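Local coordinates for protein metal-dependent hydrolase (Lactobacillus plantarum, PDB 2F6K) that probably catalyses a metal-dependent decarboxylation like that of aminocarboxymuconate semialdehyde decarboxylase, using a manganese site in an amidohydrolase-type barrel, at residues Y141-P155 / F192-H205. Sequence-based numbering, arbitrary orientation.
With MN (manganese (II) ion), chain C.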
# COMPACT_ATOMS: atom_id res chain seq x y z
N TYR A 141 -8.68 22.22 -14.81
CA TYR A 141 -9.56 21.76 -15.89
C TYR A 141 -10.28 22.95 -16.52
O TYR A 141 -10.37 23.06 -17.75
CB TYR A 141 -10.59 20.75 -15.36
CG TYR A 141 -10.00 19.63 -14.55
CD1 TYR A 141 -8.73 19.11 -14.84
CD2 TYR A 141 -10.71 19.07 -13.49
CE1 TYR A 141 -8.19 18.07 -14.10
CE2 TYR A 141 -10.18 18.02 -12.74
CZ TYR A 141 -8.91 17.53 -13.05
OH TYR A 141 -8.37 16.51 -12.32
N GLN A 142 -10.80 23.84 -15.68
CA GLN A 142 -11.52 25.02 -16.17
C GLN A 142 -10.66 25.85 -17.11
O GLN A 142 -11.12 26.26 -18.17
CB GLN A 142 -11.99 25.86 -14.99
CG GLN A 142 -12.83 25.08 -14.01
CD GLN A 142 -13.19 25.89 -12.78
OE1 GLN A 142 -12.39 26.69 -12.29
NE2 GLN A 142 -14.39 25.67 -12.26
N GLU A 143 -9.41 26.09 -16.73
CA GLU A 143 -8.51 26.86 -17.58
C GLU A 143 -8.24 26.15 -18.90
O GLU A 143 -8.03 26.79 -19.93
CB GLU A 143 -7.18 27.11 -16.86
CG GLU A 143 -7.25 28.12 -15.72
CD GLU A 143 -7.73 29.50 -16.17
OE1 GLU A 143 -7.55 29.85 -17.36
OE2 GLU A 143 -8.29 30.24 -15.33
N LEU A 144 -8.24 24.82 -18.86
CA LEU A 144 -7.99 24.02 -20.05
C LEU A 144 -9.21 23.95 -20.94
O LEU A 144 -9.10 23.99 -22.16
CB LEU A 144 -7.54 22.61 -19.66
CG LEU A 144 -6.08 22.46 -19.19
CD1 LEU A 144 -5.87 21.12 -18.49
CD2 LEU A 144 -5.17 22.59 -20.39
N ASP A 145 -10.39 23.84 -20.33
CA ASP A 145 -11.62 23.76 -21.11
C ASP A 145 -11.91 25.09 -21.79
O ASP A 145 -12.44 25.13 -22.90
CB ASP A 145 -12.80 23.37 -20.22
CG ASP A 145 -14.03 22.98 -21.02
OD1 ASP A 145 -14.03 21.91 -21.67
OD2 ASP A 145 -15.01 23.76 -21.02
N ALA A 146 -11.57 26.19 -21.13
CA ALA A 146 -11.82 27.50 -21.69
C ALA A 146 -11.00 27.72 -22.97
O ALA A 146 -11.34 28.55 -23.80
CB ALA A 146 -11.49 28.58 -20.67
N ARG A 147 -9.92 26.95 -23.11
CA ARG A 147 -9.07 27.08 -24.29
C ARG A 147 -9.22 25.91 -25.24
O ARG A 147 -8.48 25.81 -26.22
CB ARG A 147 -7.60 27.23 -23.86
CG ARG A 147 -7.36 28.44 -22.98
CD ARG A 147 -5.95 28.47 -22.38
NE ARG A 147 -5.69 29.76 -21.74
CZ ARG A 147 -6.27 30.18 -20.61
NH1 ARG A 147 -7.14 29.40 -19.99
NH2 ARG A 147 -5.99 31.39 -20.14
N GLN A 148 -10.17 25.02 -24.97
CA GLN A 148 -10.39 23.86 -25.83
C GLN A 148 -9.05 23.18 -26.06
O GLN A 148 -8.73 22.77 -27.16
CB GLN A 148 -10.97 24.30 -27.17
CG GLN A 148 -12.37 24.87 -27.09
CD GLN A 148 -12.64 25.89 -28.17
OE1 GLN A 148 -12.05 26.98 -28.15
NE2 GLN A 148 -13.52 25.56 -29.11
N ALA A 149 -8.27 23.09 -24.99
CA ALA A 149 -6.94 22.52 -25.03
C ALA A 149 -6.85 21.00 -25.24
O ALA A 149 -7.75 20.22 -24.87
CB ALA A 149 -6.20 22.90 -23.75
N ILE A 150 -5.74 20.60 -25.84
CA ILE A 150 -5.45 19.19 -26.05
C ILE A 150 -4.77 18.76 -24.75
O ILE A 150 -3.82 19.41 -24.29
CB ILE A 150 -4.45 19.00 -27.22
CG1 ILE A 150 -5.12 19.35 -28.55
CG2 ILE A 150 -3.92 17.57 -27.22
CD1 ILE A 150 -4.14 19.55 -29.68
N VAL A 151 -5.26 17.69 -24.13
CA VAL A 151 -4.67 17.18 -22.91
C VAL A 151 -4.28 15.73 -23.14
O VAL A 151 -5.13 14.86 -23.31
CB VAL A 151 -5.67 17.26 -21.74
CG1 VAL A 151 -5.12 16.54 -20.54
CG2 VAL A 151 -5.93 18.72 -21.38
N ALA A 152 -2.97 15.47 -23.16
CA ALA A 152 -2.48 14.11 -23.38
C ALA A 152 -2.06 13.45 -22.08
O ALA A 152 -1.14 13.92 -21.41
CB ALA A 152 -1.31 14.12 -24.36
N LEU A 153 -2.75 12.37 -21.73
CA LEU A 153 -2.43 11.61 -20.53
C LEU A 153 -1.20 10.76 -20.80
O LEU A 153 -1.01 10.27 -21.91
CB LEU A 153 -3.57 10.66 -20.15
CG LEU A 153 -4.99 11.14 -19.87
CD1 LEU A 153 -5.81 9.97 -19.32
CD2 LEU A 153 -4.98 12.28 -18.87
N HIS A 154 -0.35 10.61 -19.80
CA HIS A 154 0.79 9.73 -19.95
C HIS A 154 0.87 8.88 -18.70
O HIS A 154 0.91 9.39 -17.57
CB HIS A 154 2.11 10.48 -20.17
CG HIS A 154 3.18 9.61 -20.74
ND1 HIS A 154 3.77 8.58 -20.02
CD2 HIS A 154 3.72 9.55 -21.98
CE1 HIS A 154 4.62 7.93 -20.80
NE2 HIS A 154 4.61 8.50 -21.99
N PRO A 155 0.87 7.56 -18.88
CA PRO A 155 0.93 6.66 -17.73
C PRO A 155 2.17 6.78 -16.87
O PRO A 155 3.27 7.04 -17.35
CB PRO A 155 0.79 5.27 -18.37
CG PRO A 155 1.52 5.45 -19.67
CD PRO A 155 1.03 6.82 -20.15
N PHE A 192 -15.82 14.14 -15.89
CA PHE A 192 -14.85 15.00 -16.55
C PHE A 192 -15.26 15.43 -17.96
O PHE A 192 -15.27 16.62 -18.28
CB PHE A 192 -13.48 14.31 -16.58
CG PHE A 192 -12.38 15.17 -17.11
CD1 PHE A 192 -12.23 15.39 -18.47
CD2 PHE A 192 -11.49 15.79 -16.24
CE1 PHE A 192 -11.22 16.22 -18.97
CE2 PHE A 192 -10.47 16.62 -16.72
CZ PHE A 192 -10.33 16.83 -18.09
N PHE A 193 -15.61 14.47 -18.81
CA PHE A 193 -15.98 14.76 -20.19
C PHE A 193 -17.30 15.53 -20.32
O PHE A 193 -17.52 16.25 -21.30
CB PHE A 193 -16.04 13.44 -20.96
CG PHE A 193 -14.81 12.59 -20.76
CD1 PHE A 193 -13.60 12.93 -21.38
CD2 PHE A 193 -14.84 11.49 -19.91
CE1 PHE A 193 -12.45 12.19 -21.15
CE2 PHE A 193 -13.68 10.74 -19.67
CZ PHE A 193 -12.48 11.10 -20.30
N GLU A 194 -18.16 15.37 -19.33
CA GLU A 194 -19.45 16.03 -19.28
C GLU A 194 -19.24 17.49 -18.86
O GLU A 194 -19.82 18.40 -19.43
CB GLU A 194 -20.32 15.29 -18.26
CG GLU A 194 -21.76 15.71 -18.14
CD GLU A 194 -22.53 14.78 -17.20
OE1 GLU A 194 -22.63 13.58 -17.50
OE2 GLU A 194 -23.01 15.25 -16.14
N LYS A 195 -18.37 17.70 -17.87
CA LYS A 195 -18.09 19.04 -17.37
C LYS A 195 -17.09 19.84 -18.20
O LYS A 195 -17.14 21.07 -18.24
CB LYS A 195 -17.60 18.97 -15.91
CG LYS A 195 -18.63 18.43 -14.92
CD LYS A 195 -18.28 18.83 -13.49
CE LYS A 195 -16.94 18.28 -13.05
NZ LYS A 195 -16.51 18.80 -11.72
N TYR A 196 -16.17 19.15 -18.87
CA TYR A 196 -15.17 19.83 -19.69
C TYR A 196 -15.16 19.24 -21.10
O TYR A 196 -14.14 18.72 -21.56
CB TYR A 196 -13.79 19.70 -19.05
CG TYR A 196 -13.80 20.02 -17.58
CD1 TYR A 196 -13.68 19.00 -16.63
CD2 TYR A 196 -13.99 21.32 -17.12
CE1 TYR A 196 -13.77 19.28 -15.26
CE2 TYR A 196 -14.08 21.61 -15.76
CZ TYR A 196 -13.97 20.59 -14.84
OH TYR A 196 -14.07 20.87 -13.49
N PRO A 197 -16.30 19.33 -21.81
CA PRO A 197 -16.51 18.82 -23.16
C PRO A 197 -15.57 19.40 -24.22
O PRO A 197 -15.31 18.76 -25.23
CB PRO A 197 -17.96 19.19 -23.45
CG PRO A 197 -18.08 20.51 -22.77
CD PRO A 197 -17.42 20.23 -21.43
N ASN A 198 -15.06 20.59 -23.96
CA ASN A 198 -14.18 21.26 -24.91
C ASN A 198 -12.75 20.78 -24.90
O ASN A 198 -12.00 21.06 -25.84
CB ASN A 198 -14.24 22.77 -24.65
CG ASN A 198 -15.66 23.29 -24.71
OD1 ASN A 198 -16.32 23.18 -25.75
ND2 ASN A 198 -16.15 23.84 -23.60
N ILE A 199 -12.35 20.08 -23.85
CA ILE A 199 -10.99 19.56 -23.79
C ILE A 199 -10.91 18.36 -24.71
O ILE A 199 -11.84 17.56 -24.78
CB ILE A 199 -10.61 19.12 -22.37
CG1 ILE A 199 -10.65 20.32 -21.43
CG2 ILE A 199 -9.23 18.47 -22.39
CD1 ILE A 199 -10.35 19.99 -19.99
N LYS A 200 -9.79 18.24 -25.41
CA LYS A 200 -9.58 17.11 -26.31
C LYS A 200 -8.55 16.22 -25.63
O LYS A 200 -7.35 16.51 -25.64
CB LYS A 200 -9.06 17.61 -27.65
CG LYS A 200 -10.01 18.57 -28.33
CD LYS A 200 -9.27 19.47 -29.30
CE LYS A 200 -10.25 20.39 -30.00
NZ LYS A 200 -11.17 21.04 -29.02
N VAL A 201 -9.04 15.15 -25.03
CA VAL A 201 -8.21 14.21 -24.30
C VAL A 201 -7.64 13.08 -25.15
O VAL A 201 -8.38 12.30 -25.75
CB VAL A 201 -9.01 13.61 -23.14
CG1 VAL A 201 -8.19 12.58 -22.38
CG2 VAL A 201 -9.47 14.72 -22.22
N ILE A 202 -6.32 12.99 -25.18
CA ILE A 202 -5.65 11.92 -25.91
C ILE A 202 -5.26 10.83 -24.89
O ILE A 202 -4.48 11.10 -23.97
CB ILE A 202 -4.35 12.42 -26.58
CG1 ILE A 202 -4.66 13.52 -27.59
CG2 ILE A 202 -3.63 11.25 -27.25
CD1 ILE A 202 -3.40 14.15 -28.22
N ILE A 203 -5.81 9.63 -25.03
CA ILE A 203 -5.47 8.53 -24.14
C ILE A 203 -4.44 7.68 -24.89
O ILE A 203 -4.71 7.15 -25.97
CB ILE A 203 -6.73 7.72 -23.78
CG1 ILE A 203 -7.69 8.61 -22.98
CG2 ILE A 203 -6.36 6.50 -22.96
CD1 ILE A 203 -9.01 7.97 -22.65
N PRO A 204 -3.23 7.54 -24.33
CA PRO A 204 -2.12 6.78 -24.92
C PRO A 204 -2.25 5.27 -25.02
O PRO A 204 -3.11 4.65 -24.38
CB PRO A 204 -0.94 7.18 -24.04
CG PRO A 204 -1.58 7.24 -22.69
CD PRO A 204 -2.88 7.99 -22.96
N HIS A 205 -1.39 4.70 -25.86
CA HIS A 205 -1.30 3.25 -26.07
C HIS A 205 -2.61 2.56 -26.43
O HIS A 205 -2.98 1.54 -25.85
CB HIS A 205 -0.69 2.60 -24.83
CG HIS A 205 0.61 3.22 -24.40
ND1 HIS A 205 0.78 3.78 -23.15
CD2 HIS A 205 1.78 3.38 -25.05
CE1 HIS A 205 2.01 4.26 -23.06
NE2 HIS A 205 2.64 4.03 -24.20
MN MN C . 5.57 7.50 -23.57
O HOH W 1 -15.64 23.27 -12.88
O HOH W 2 5.01 5.56 -23.07
O HOH W 3 7.45 7.13 -22.29
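The carboxylate of Asp-145, on helix 138-145, grips the type I turn from Tyr-196 to Ile-199 that leads into strand 200-203 of the TIM barrel. Its CG lies anti to the backbone N (chi1 -168°), which carries both oxygens across to the turn. OD1 accepts from Asn-198 N on its syn side at 2.8 Å, and weakly from Ile-199 N, while Asn-198 ND2 drops onto OD2 from above the carboxylate plane, also at 2.8 Å but much straighter (161°). An asparagine here, uncharged and with a single acceptor oxygen, would probably leave either the turn amides or the Asn-198 side-chain amide without its mate.

Beside this grip stands an aromatic cluster. Tyr-141 CB sits over the centre of the Tyr-196 ring, 3.4 Å from its centroid, a CH-pi contact. The Tyr-141 ring receives on one face the CE2 edge of Phe-192 in a T-shaped pair, planes at 72°; its hydroxyl bonds to Ser-134 O.

Beyond the turns, strands 150-154 and 200-203 run parallel as neighbouring barrel staves, joined in a ladder from Lys-200 N to Ala-149 O as far as Leu-153 N to Ile-202 O. Val-151 CG2 meets Ile-199 CG2 at 3.5 Å on one side of the sheet; Ile-150 CG2 meets Ile-202 CD1 on the other. At the C-terminal ends, where amidohydrolases hold their metals, His-154 NE2 joins His-7, His-9 and Asp-266 on manganese, and a manganese-bound water is hydrogen-bonded to His-205 NE2 at 3.0 Å.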